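Local coordinates for glyoxalase family protein (Enterococcus faecalis, PDB 2P25), which is of unknown specific function but belongs to the glyoxalase/bleomycin resistance/dioxygenase superfamily and forms a two-chain assembly, at residues A[82-87]-A[108-113]; A[75-80]-A[120-125]; A[14-19]-A[56-61]; A[29-34]-A[45-50]. One frame throughout, in Å; residues are numbered along the deposited sequence. Where two conformers were deposited one is given.

In the fold
Two mixed four-stranded sheets, each with strand order 1-4-3-2, follow one another along this chain. From the N terminus, contact 3 brings the start of helix 16-26 against the end of strand 52-58. Nested inside that loop, contact 4 zips the hairpin of strands 30-37 and 42-49, and the two touch through Tyr-16 and Glu-34. The second sheet begins after contact 3 has closed: contact 2 pairs strand 73-80 with strand 121-125, and contact 1, nested within it, sets helix 84-93 on strand 110-115. Contacts 1 and 3 lie about 28 Å apart between centres, on opposite sides of the chain's centre.

Contact 1. Residues A[82-87]-A[108-113]; sequences EHIEEV and GKKMTF
Helix-on-sheet packing in the second sheet of this glyoxalase-superfamily fold is illustrated where the first turn of helix 84-93 meets strand 110-115 through Ile-84, Glu-85 and Lys-110. The apolar part belongs to Ile-84, whose two branches divide the work. Its CG2 lies against the lysine stem, 3.8 Å from Lys-110 CD. With CG1 anti to the backbone N (chi1 -162°), CD1 is carried to the strand backbone, 3.7 Å from Met-111 CA, Met-111 being selenomethionine, and near the methyl of Thr-112. The hydroxyl of Thr-112 is engaged elsewhere, by the carbonyl of Glu-99. Beside this patch runs a salt bridge. The Lys-110 chain, extended beyond CG, brings NZ to 2.8 Å from Glu-85 OE2, while the glutamate, bent at chi2 (89°), comes across it at about a right angle. OE2 uses its syn lone pair. A water closes the ring, donating to Glu-85 OE1 at 2.6 Å and accepting from Lys-110 NZ at 2.8 Å. The ammonium thus serves both carboxylate oxygens, one directly and one through water, which should hold the carboxylate in its rotation and favour its ionised form, while the aliphatic stem of the same lysine packs against Ile-84 CG2.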
# COMPACT_ATOMS: atom_id res chain seq x y z
N GLU A 82 18.56 5.38 4.46
CA GLU A 82 19.87 5.09 5.02
C GLU A 82 20.14 5.98 6.23
O GLU A 82 20.55 5.50 7.28
CB GLU A 82 20.94 5.30 3.95
CG GLU A 82 20.67 4.52 2.66
CD GLU A 82 21.78 4.62 1.60
OE1 GLU A 82 22.84 5.30 1.83
OE2 GLU A 82 21.58 4.01 0.52
N HIS A 83 19.94 7.28 6.07
CA HIS A 83 20.13 8.20 7.17
C HIS A 83 18.95 9.15 7.18
O HIS A 83 18.78 9.99 6.28
CB HIS A 83 21.48 8.92 7.10
CG HIS A 83 22.02 9.31 8.44
ND1 HIS A 83 22.01 10.62 8.89
CD2 HIS A 83 22.53 8.57 9.45
CE1 HIS A 83 22.52 10.66 10.11
NE2 HIS A 83 22.85 9.43 10.47
N ILE A 84 18.10 8.95 8.17
CA ILE A 84 16.77 9.59 8.22
C ILE A 84 16.79 11.13 8.32
O ILE A 84 15.97 11.79 7.71
CB ILE A 84 15.91 8.95 9.32
CG1 ILE A 84 14.43 9.28 9.11
CG2 ILE A 84 16.43 9.34 10.73
CD1 ILE A 84 13.52 8.32 9.86
N GLU A 85 17.78 11.68 9.02
CA GLU A 85 17.87 13.12 9.22
C GLU A 85 17.97 13.89 7.91
O GLU A 85 17.33 14.94 7.75
CB GLU A 85 19.07 13.45 10.15
CG GLU A 85 18.80 13.00 11.60
CD GLU A 85 19.24 11.56 11.91
OE1 GLU A 85 19.73 10.84 11.02
OE2 GLU A 85 19.06 11.13 13.08
N GLU A 86 18.75 13.36 6.96
CA GLU A 86 18.89 14.04 5.66
C GLU A 86 17.60 14.00 4.85
O GLU A 86 17.28 14.96 4.14
CB GLU A 86 20.07 13.51 4.85
CG GLU A 86 19.94 12.12 4.29
CD GLU A 86 21.11 11.75 3.39
OE1 GLU A 86 22.08 12.53 3.34
OE2 GLU A 86 21.07 10.67 2.75
N VAL A 87 16.88 12.89 4.94
CA VAL A 87 15.61 12.77 4.22
C VAL A 87 14.58 13.74 4.82
O VAL A 87 13.86 14.44 4.09
CB VAL A 87 15.10 11.31 4.14
CG1 VAL A 87 13.88 11.23 3.22
CG2 VAL A 87 16.22 10.40 3.59
N GLY A 108 14.02 -0.73 17.62
CA GLY A 108 15.00 0.29 18.01
C GLY A 108 15.53 1.17 16.87
O GLY A 108 16.44 1.97 17.09
N LYS A 109 14.99 1.03 15.66
CA LYS A 109 15.44 1.86 14.53
C LYS A 109 14.63 3.13 14.39
O LYS A 109 13.44 3.16 14.75
CB LYS A 109 15.46 1.07 13.21
CG LYS A 109 16.59 0.02 13.21
CD LYS A 109 16.70 -0.71 11.90
CE LYS A 109 17.81 -1.76 11.98
NZ LYS A 109 17.60 -2.86 10.98
N LYS A 110 15.27 4.18 13.88
CA LYS A 110 14.63 5.49 13.73
C LYS A 110 13.55 5.49 12.68
O LYS A 110 13.69 4.88 11.63
CB LYS A 110 15.65 6.55 13.34
CG LYS A 110 16.59 6.94 14.46
CD LYS A 110 17.75 7.76 13.91
CE LYS A 110 18.75 8.08 14.98
NZ LYS A 110 19.88 8.84 14.39
N MSE A 111 12.48 6.25 12.95
CA MSE A 111 11.34 6.34 12.03
C MSE A 111 10.59 7.63 12.28
O MSE A 111 10.69 8.24 13.35
CB MSE A 111 10.38 5.16 12.23
CG MSE A 111 9.90 5.06 13.63
SE MSE A 111 8.56 3.66 13.85
CE MSE A 111 7.03 4.60 13.05
N THR A 112 9.86 8.08 11.25
CA THR A 112 8.91 9.16 11.41
C THR A 112 7.90 9.05 10.25
O THR A 112 8.03 8.17 9.38
CB THR A 112 9.58 10.55 11.43
OG1 THR A 112 8.58 11.54 11.82
CG2 THR A 112 10.16 10.91 10.04
N PHE A 113 6.92 9.96 10.25
CA PHE A 113 5.89 10.03 9.21
C PHE A 113 5.82 11.42 8.62
O PHE A 113 6.05 12.43 9.30
CB PHE A 113 4.50 9.72 9.78
CG PHE A 113 4.23 8.26 10.02
CD1 PHE A 113 3.64 7.49 9.02
CD2 PHE A 113 4.58 7.67 11.22
CE1 PHE A 113 3.37 6.12 9.25
CE2 PHE A 113 4.32 6.31 11.47
CZ PHE A 113 3.74 5.53 10.49
O HOH W 1 20.35 8.44 11.70

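Contact 2. Residues A[75-80]-A[120-125]; sequences RHLAFK and LPLELH
The His-76 ring comes alongside the Glu-123 carboxylate, the imidazole and carboxylate planes turned 53° apart. Glu-123 shares one face of this parallel strand pair with Ala-78, whose CB lies 3.7 Å from Glu-123 CB. The glutamate has its CG anti to the backbone N (chi1 -170°), and the extended chain carries the carboxylate away from the strand, to the edge of the His-125 ring, where OE2 lies in the ring plane. OE2 is hydrogen-bonded to His-8 of the second subunit, and His-125 NE2 to Asp-104. On the other face the side chains are apolar. Leu-122 CD2 rests 3.9 Å from Leu-77 CB and also touches the Phe-79 ring, while Leu-124 CD2 approaches Phe-79 CB at 4.3 Å. Between the faces, three backbone bonds set the parallel register: Glu-123 N to Leu-77 O at 2.9 Å, Phe-79 N to Glu-123 O at 2.7 Å, and His-125 N to Phe-79 O at 2.9 Å. Strand 121-125 pairs antiparallel with strand 110-115 on its far side. The apolar face is covered by helix 84-93 at Leu-124 and by Phe-22 of helix 16-26 at Leu-122, whereas on its other edge strand 73-80 pairs antiparallel with a strand of the second subunit, so that the sheet runs on through the dimer.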
# COMPACT_ATOMS: atom_id res chain seq x y z
N ARG A 75 -3.15 0.88 5.15
CA ARG A 75 -2.98 1.91 6.17
C ARG A 75 -1.90 2.94 5.81
O ARG A 75 -2.13 4.15 5.85
CB ARG A 75 -2.58 1.22 7.50
CG ARG A 75 -2.30 2.15 8.65
CD ARG A 75 -1.85 1.27 9.81
NE ARG A 75 -1.53 1.98 11.04
CZ ARG A 75 -2.14 1.78 12.22
NH1 ARG A 75 -3.17 0.92 12.37
NH2 ARG A 75 -1.73 2.47 13.27
N HIS A 76 -0.71 2.45 5.52
CA HIS A 76 0.40 3.37 5.16
C HIS A 76 1.41 2.69 4.29
O HIS A 76 1.39 1.46 4.13
CB HIS A 76 1.02 4.06 6.39
CG HIS A 76 1.78 3.15 7.32
ND1 HIS A 76 2.93 2.48 6.96
CD2 HIS A 76 1.58 2.86 8.63
CE1 HIS A 76 3.40 1.81 8.00
NE2 HIS A 76 2.58 2.00 9.02
N LEU A 77 2.32 3.49 3.71
CA LEU A 77 3.40 2.97 2.90
C LEU A 77 4.68 3.48 3.55
O LEU A 77 4.72 4.63 3.95
CB LEU A 77 3.32 3.56 1.49
CG LEU A 77 4.37 3.20 0.47
CD1 LEU A 77 4.45 1.69 0.27
CD2 LEU A 77 3.96 3.91 -0.86
N ALA A 78 5.67 2.61 3.71
CA ALA A 78 6.90 2.99 4.41
C ALA A 78 8.08 2.90 3.47
O ALA A 78 8.21 1.90 2.76
CB ALA A 78 7.12 2.07 5.59
N PHE A 79 8.96 3.90 3.53
CA PHE A 79 10.18 3.93 2.73
C PHE A 79 11.40 3.59 3.61
O PHE A 79 11.52 4.10 4.72
CB PHE A 79 10.36 5.33 2.12
CG PHE A 79 9.28 5.71 1.15
CD1 PHE A 79 9.31 5.26 -0.16
CD2 PHE A 79 8.22 6.54 1.54
CE1 PHE A 79 8.29 5.61 -1.07
CE2 PHE A 79 7.23 6.91 0.64
CZ PHE A 79 7.28 6.44 -0.68
N LYS A 80 12.30 2.74 3.11
CA LYS A 80 13.55 2.48 3.81
C LYS A 80 14.53 3.60 3.46
O LYS A 80 14.69 3.94 2.27
CB LYS A 80 14.17 1.12 3.42
CG LYS A 80 15.28 0.70 4.42
CD LYS A 80 15.90 -0.65 4.11
CE LYS A 80 17.13 -0.85 4.98
NZ LYS A 80 17.86 0.45 5.13
N LEU A 120 -2.48 10.97 3.43
CA LEU A 120 -2.01 9.59 3.47
C LEU A 120 -0.72 9.54 4.28
O LEU A 120 0.22 10.25 3.94
CB LEU A 120 -1.73 9.05 2.06
CG LEU A 120 -1.21 7.60 2.02
CD1 LEU A 120 -2.17 6.56 2.71
CD2 LEU A 120 -0.94 7.21 0.57
N PRO A 121 -0.67 8.72 5.35
CA PRO A 121 0.61 8.60 6.07
C PRO A 121 1.67 7.86 5.26
O PRO A 121 1.42 6.76 4.70
CB PRO A 121 0.25 7.79 7.34
CG PRO A 121 -1.29 7.87 7.43
CD PRO A 121 -1.74 7.95 6.00
N LEU A 122 2.86 8.46 5.21
CA LEU A 122 4.00 7.89 4.52
C LEU A 122 5.11 7.83 5.55
O LEU A 122 5.46 8.86 6.16
CB LEU A 122 4.39 8.74 3.31
CG LEU A 122 3.28 8.84 2.24
CD1 LEU A 122 3.66 9.88 1.18
CD2 LEU A 122 3.13 7.44 1.59
N GLU A 123 5.64 6.64 5.77
CA GLU A 123 6.65 6.47 6.81
C GLU A 123 8.07 6.48 6.24
O GLU A 123 8.31 5.97 5.15
CB GLU A 123 6.38 5.17 7.53
CG GLU A 123 7.18 4.92 8.79
CD GLU A 123 6.98 3.51 9.29
OE1 GLU A 123 5.85 3.16 9.66
OE2 GLU A 123 7.92 2.71 9.26
N LEU A 124 9.01 7.03 7.01
CA LEU A 124 10.45 6.84 6.78
C LEU A 124 10.96 5.93 7.88
O LEU A 124 10.66 6.14 9.07
CB LEU A 124 11.17 8.19 6.86
CG LEU A 124 10.78 9.31 5.89
CD1 LEU A 124 11.59 10.59 6.18
CD2 LEU A 124 10.97 8.86 4.46
N HIS A 125 11.73 4.91 7.50
CA HIS A 125 12.22 3.94 8.46
C HIS A 125 13.65 3.55 8.11
O HIS A 125 13.93 3.20 6.97
CB HIS A 125 11.31 2.71 8.40
CG HIS A 125 11.40 1.82 9.60
ND1 HIS A 125 12.55 1.14 9.94
CD2 HIS A 125 10.46 1.46 10.51
CE1 HIS A 125 12.32 0.41 11.02
NE2 HIS A 125 11.06 0.59 11.39

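Contact 3. Residues A[14-19]-A[56-61]; sequences SNYQAT and IFISDQ
Ile-58, at the end of strand 52-58, does most of the touching here, and the apolar contacts come first. Its two branches part: CG2, anti to the backbone N, sits against the start of helix 16-26, 3.6 Å from Tyr-16 N and equally close to Asn-15 C, whereas the CG1 arm (chi1 -53°) sends CD1 to the Tyr-16 ring, 3.8 Å from its CD1. The tyrosine ring and the isoleucine arm meet at a slant. Thr-19, one turn into the helix, meets both isoleucines tip to tip, with CG2 3.7 Å from Ile-56 CD1 and somewhat farther from Ile-58 CD1. A second kind of contact joins the two segments where they leave the sheet: Ser-14 CA points its hydrogen at Ser-59 O, a nearly straight CA-H...O contact of 3.5 Å.

The conventional hydrogen bonds lie within each segment. Asn-15 is the N-cap, its OD1 accepting from Ala-18 N at 2.8 Å in the plane of the amide carbonyl. Thr-19 OG1 donates to Asn-15 O at 2.8 Å, and the backbone N of the same threonine reaches that oxygen from the opposite face of its plane. On the strand side, Ser-59 OG accepts from Gln-61 N at 3.1 Å, forming an ST turn. Beyond the contact, Ser-14 OG binds Asp-118 and Tyr-16 OH binds Glu-34.

Thr-19 is therefore two-sided: its hydroxyl is spent on the helix's own first turn, which should fix the side-chain rotation and turn the methyl to the sheet, and the helix start and strand end meet mainly through carbon, helped by one CA-H...O contact.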
# COMPACT_ATOMS: atom_id res chain seq x y z
N SER A 14 -6.99 13.44 -4.62
CA SER A 14 -8.12 14.34 -4.96
C SER A 14 -7.84 15.34 -6.08
O SER A 14 -8.76 15.76 -6.79
CB SER A 14 -8.59 15.14 -3.74
OG SER A 14 -7.54 16.00 -3.32
N ASN A 15 -6.59 15.75 -6.22
CA ASN A 15 -6.28 16.90 -7.06
C ASN A 15 -5.05 16.65 -7.93
O ASN A 15 -4.00 16.26 -7.43
CB ASN A 15 -6.06 18.12 -6.15
CG ASN A 15 -5.73 19.40 -6.93
OD1 ASN A 15 -4.57 19.67 -7.28
ND2 ASN A 15 -6.76 20.18 -7.20
N TYR A 16 -5.19 16.94 -9.23
CA TYR A 16 -4.13 16.61 -10.17
C TYR A 16 -2.85 17.42 -9.92
O TYR A 16 -1.76 16.85 -9.82
CB TYR A 16 -4.62 16.84 -11.61
CG TYR A 16 -3.56 16.60 -12.67
CD1 TYR A 16 -3.30 15.30 -13.13
CD2 TYR A 16 -2.87 17.67 -13.25
CE1 TYR A 16 -2.36 15.09 -14.15
CE2 TYR A 16 -1.92 17.46 -14.23
CZ TYR A 16 -1.67 16.17 -14.68
OH TYR A 16 -0.75 15.96 -15.68
N GLN A 17 -2.96 18.75 -9.82
CA GLN A 17 -1.72 19.55 -9.66
C GLN A 17 -1.02 19.24 -8.33
O GLN A 17 0.22 19.19 -8.26
CB GLN A 17 -1.96 21.06 -9.86
CG GLN A 17 -0.66 21.86 -10.10
CD GLN A 17 0.33 21.18 -11.09
OE1 GLN A 17 -0.02 20.89 -12.26
NE2 GLN A 17 1.55 20.93 -10.62
N ALA A 18 -1.80 19.00 -7.27
CA ALA A 18 -1.25 18.61 -5.95
C ALA A 18 -0.43 17.32 -6.06
O ALA A 18 0.64 17.18 -5.46
CB ALA A 18 -2.38 18.42 -4.97
N THR A 19 -0.96 16.38 -6.84
CA THR A 19 -0.37 15.05 -7.02
C THR A 19 0.96 15.17 -7.78
O THR A 19 1.98 14.60 -7.37
CB THR A 19 -1.34 14.10 -7.76
OG1 THR A 19 -2.54 13.94 -6.99
CG2 THR A 19 -0.70 12.72 -7.96
N ILE A 56 -1.68 6.09 -9.35
CA ILE A 56 -2.49 7.07 -8.65
C ILE A 56 -3.76 7.34 -9.44
O ILE A 56 -3.68 7.67 -10.63
CB ILE A 56 -1.73 8.39 -8.39
CG1 ILE A 56 -0.34 8.08 -7.79
CG2 ILE A 56 -2.57 9.31 -7.51
CD1 ILE A 56 0.44 9.28 -7.38
N PHE A 57 -4.90 7.17 -8.79
CA PHE A 57 -6.20 7.47 -9.38
C PHE A 57 -6.62 8.82 -8.81
O PHE A 57 -6.66 8.97 -7.60
CB PHE A 57 -7.23 6.39 -8.98
CG PHE A 57 -6.92 5.04 -9.58
CD1 PHE A 57 -7.55 4.62 -10.76
CD2 PHE A 57 -6.01 4.19 -8.97
CE1 PHE A 57 -7.25 3.37 -11.32
CE2 PHE A 57 -5.69 2.96 -9.52
CZ PHE A 57 -6.32 2.54 -10.68
N ILE A 58 -6.90 9.79 -9.68
CA ILE A 58 -7.16 11.15 -9.23
C ILE A 58 -8.60 11.53 -9.55
O ILE A 58 -9.01 11.50 -10.70
CB ILE A 58 -6.20 12.17 -9.93
CG1 ILE A 58 -4.73 11.74 -9.75
CG2 ILE A 58 -6.39 13.60 -9.38
CD1 ILE A 58 -3.77 12.44 -10.67
N SER A 59 -9.35 11.92 -8.54
CA SER A 59 -10.79 12.22 -8.70
C SER A 59 -11.30 13.03 -7.52
O SER A 59 -10.94 12.77 -6.38
CB SER A 59 -11.59 10.92 -8.82
OG SER A 59 -12.99 11.18 -8.95
N ASP A 60 -12.21 13.96 -7.79
CA ASP A 60 -12.84 14.68 -6.70
C ASP A 60 -13.99 13.88 -6.07
O ASP A 60 -14.66 14.37 -5.18
CB ASP A 60 -13.30 16.08 -7.14
CG ASP A 60 -14.41 16.02 -8.17
OD1 ASP A 60 -14.76 14.92 -8.62
OD2 ASP A 60 -14.93 17.11 -8.53
N GLN A 61 -14.19 12.64 -6.50
CA GLN A 61 -15.29 11.83 -5.97
C GLN A 61 -14.96 11.11 -4.66
O GLN A 61 -15.88 10.67 -3.92
CB GLN A 61 -15.78 10.85 -7.04
CG GLN A 61 -16.42 11.60 -8.22
CD GLN A 61 -17.72 12.31 -7.82
OE1 GLN A 61 -17.75 13.54 -7.64
NE2 GLN A 61 -18.78 11.54 -7.65

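Contact 4. Residues A[29-34]-A[45-50]; sequences FEVLRE and LDLKLG
A classic beta bulge divides this antiparallel hairpin, and its centre is Asp-46, faced by both Leu-32 and Arg-33. Asp-46 O accepts from Leu-32 N at 2.8 Å and from Arg-33 N at 3.2 Å, so one carbonyl serves two successive amides and the register slips by one residue. Packing is close at the buried residues. Leu-49 CB lies over one face of the Phe-29 ring, 4.0 Å from the ring centroid in a CH-pi contact, and Phe-29 CB rests 3.8 Å from Leu-47 CB. Arg-33, bent at chi3 (66°), turns back so that the edge of its guanidinium meets buried Asp-46 in a salt bridge, Arg-33 NH2 to Asp-46 OD2 at 2.9 Å. The oxygen lies in the guanidinium plane, yet the donor comes from above the carboxylate plane (58° out of it). Lys-44 also pairs with OD2.

The looser side belongs to exposed Glu-30, Val-31 and Leu-32. Val-31 CG2 lies at the solvent margin, 4.0 Å from Leu-47 CD2, and Leu-32 CG covers part of one guanidinium face. On its other side strand 42-49 pairs antiparallel with strand 52-58, while strand 30-37 is the outermost of this chain's sheet; helix 16-26 packs on Leu-45 and Leu-47, and Phe-3 of the second subunit on Phe-29.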
# COMPACT_ATOMS: atom_id res chain seq x y z
N PHE A 29 9.35 10.86 -8.30
CA PHE A 29 8.83 9.83 -9.17
C PHE A 29 8.79 10.42 -10.58
O PHE A 29 8.66 11.64 -10.76
CB PHE A 29 7.45 9.40 -8.70
CG PHE A 29 7.49 8.43 -7.58
CD1 PHE A 29 7.52 7.05 -7.83
CD2 PHE A 29 7.49 8.88 -6.26
CE1 PHE A 29 7.54 6.13 -6.79
CE2 PHE A 29 7.51 7.95 -5.19
CZ PHE A 29 7.55 6.58 -5.47
N GLU A 30 8.99 9.56 -11.57
CA GLU A 30 8.85 9.97 -12.96
C GLU A 30 7.53 9.46 -13.50
O GLU A 30 7.06 8.39 -13.11
CB GLU A 30 10.02 9.41 -13.78
CG GLU A 30 11.35 10.13 -13.48
CD GLU A 30 12.55 9.44 -14.09
OE1 GLU A 30 12.36 8.58 -14.99
OE2 GLU A 30 13.70 9.78 -13.68
N VAL A 31 6.95 10.20 -14.45
CA VAL A 31 5.73 9.70 -15.09
C VAL A 31 6.04 8.53 -16.03
O VAL A 31 6.92 8.63 -16.90
CB VAL A 31 4.99 10.82 -15.87
CG1 VAL A 31 3.82 10.23 -16.65
CG2 VAL A 31 4.53 11.93 -14.93
N LEU A 32 5.35 7.43 -15.82
CA LEU A 32 5.38 6.28 -16.73
C LEU A 32 4.25 6.40 -17.75
O LEU A 32 4.48 6.26 -18.95
CB LEU A 32 5.23 4.98 -15.95
CG LEU A 32 5.36 3.68 -16.72
CD1 LEU A 32 6.74 3.60 -17.33
CD2 LEU A 32 5.14 2.53 -15.73
N ARG A 33 3.03 6.63 -17.27
CA ARG A 33 1.90 6.86 -18.14
C ARG A 33 0.86 7.75 -17.47
O ARG A 33 0.79 7.80 -16.25
CB ARG A 33 1.31 5.54 -18.70
CG ARG A 33 0.59 4.66 -17.75
CD ARG A 33 0.15 3.34 -18.46
NE ARG A 33 1.31 2.53 -18.85
CZ ARG A 33 2.02 1.78 -17.99
NH1 ARG A 33 3.06 1.08 -18.44
NH2 ARG A 33 1.70 1.72 -16.70
N GLU A 34 0.08 8.47 -18.27
CA GLU A 34 -1.04 9.27 -17.76
C GLU A 34 -2.19 9.11 -18.73
O GLU A 34 -2.00 9.30 -19.93
CB GLU A 34 -0.70 10.78 -17.64
CG GLU A 34 -1.93 11.62 -17.16
CD GLU A 34 -1.70 13.14 -17.02
OE1 GLU A 34 -0.56 13.54 -16.74
OE2 GLU A 34 -2.68 13.91 -17.15
N LEU A 45 -2.66 7.93 -13.22
CA LEU A 45 -1.28 8.36 -13.36
C LEU A 45 -0.38 7.27 -12.80
O LEU A 45 -0.46 6.97 -11.59
CB LEU A 45 -1.11 9.70 -12.61
CG LEU A 45 0.25 10.39 -12.59
CD1 LEU A 45 0.72 10.77 -14.03
CD2 LEU A 45 0.24 11.60 -11.65
N ASP A 46 0.40 6.63 -13.68
CA ASP A 46 1.39 5.61 -13.25
C ASP A 46 2.79 6.23 -13.15
O ASP A 46 3.27 6.86 -14.09
CB ASP A 46 1.45 4.41 -14.20
CG ASP A 46 0.15 3.60 -14.21
OD1 ASP A 46 -0.33 3.24 -13.14
OD2 ASP A 46 -0.35 3.29 -15.31
N LEU A 47 3.43 6.03 -12.01
CA LEU A 47 4.71 6.68 -11.70
C LEU A 47 5.75 5.63 -11.37
O LEU A 47 5.43 4.57 -10.83
CB LEU A 47 4.56 7.60 -10.49
CG LEU A 47 3.52 8.73 -10.55
CD1 LEU A 47 3.51 9.59 -9.30
CD2 LEU A 47 3.76 9.62 -11.79
N LYS A 48 7.01 5.93 -11.67
CA LYS A 48 8.05 4.96 -11.49
C LYS A 48 9.18 5.67 -10.76
O LYS A 48 9.58 6.77 -11.17
CB LYS A 48 8.57 4.52 -12.87
CG LYS A 48 9.39 3.23 -12.90
CD LYS A 48 8.49 2.03 -13.22
CE LYS A 48 9.30 0.76 -13.39
NZ LYS A 48 9.78 0.28 -12.06
N LEU A 49 9.67 5.06 -9.69
CA LEU A 49 11.03 5.39 -9.21
C LEU A 49 11.84 4.13 -8.95
O LEU A 49 11.49 3.32 -8.09
CB LEU A 49 11.01 6.29 -7.97
CG LEU A 49 12.39 6.78 -7.47
CD1 LEU A 49 13.11 7.67 -8.49
CD2 LEU A 49 12.27 7.49 -6.15
N GLY A 50 12.94 4.00 -9.69
CA GLY A 50 13.74 2.78 -9.62
C GLY A 50 12.94 1.64 -10.21
O GLY A 50 12.61 1.66 -11.40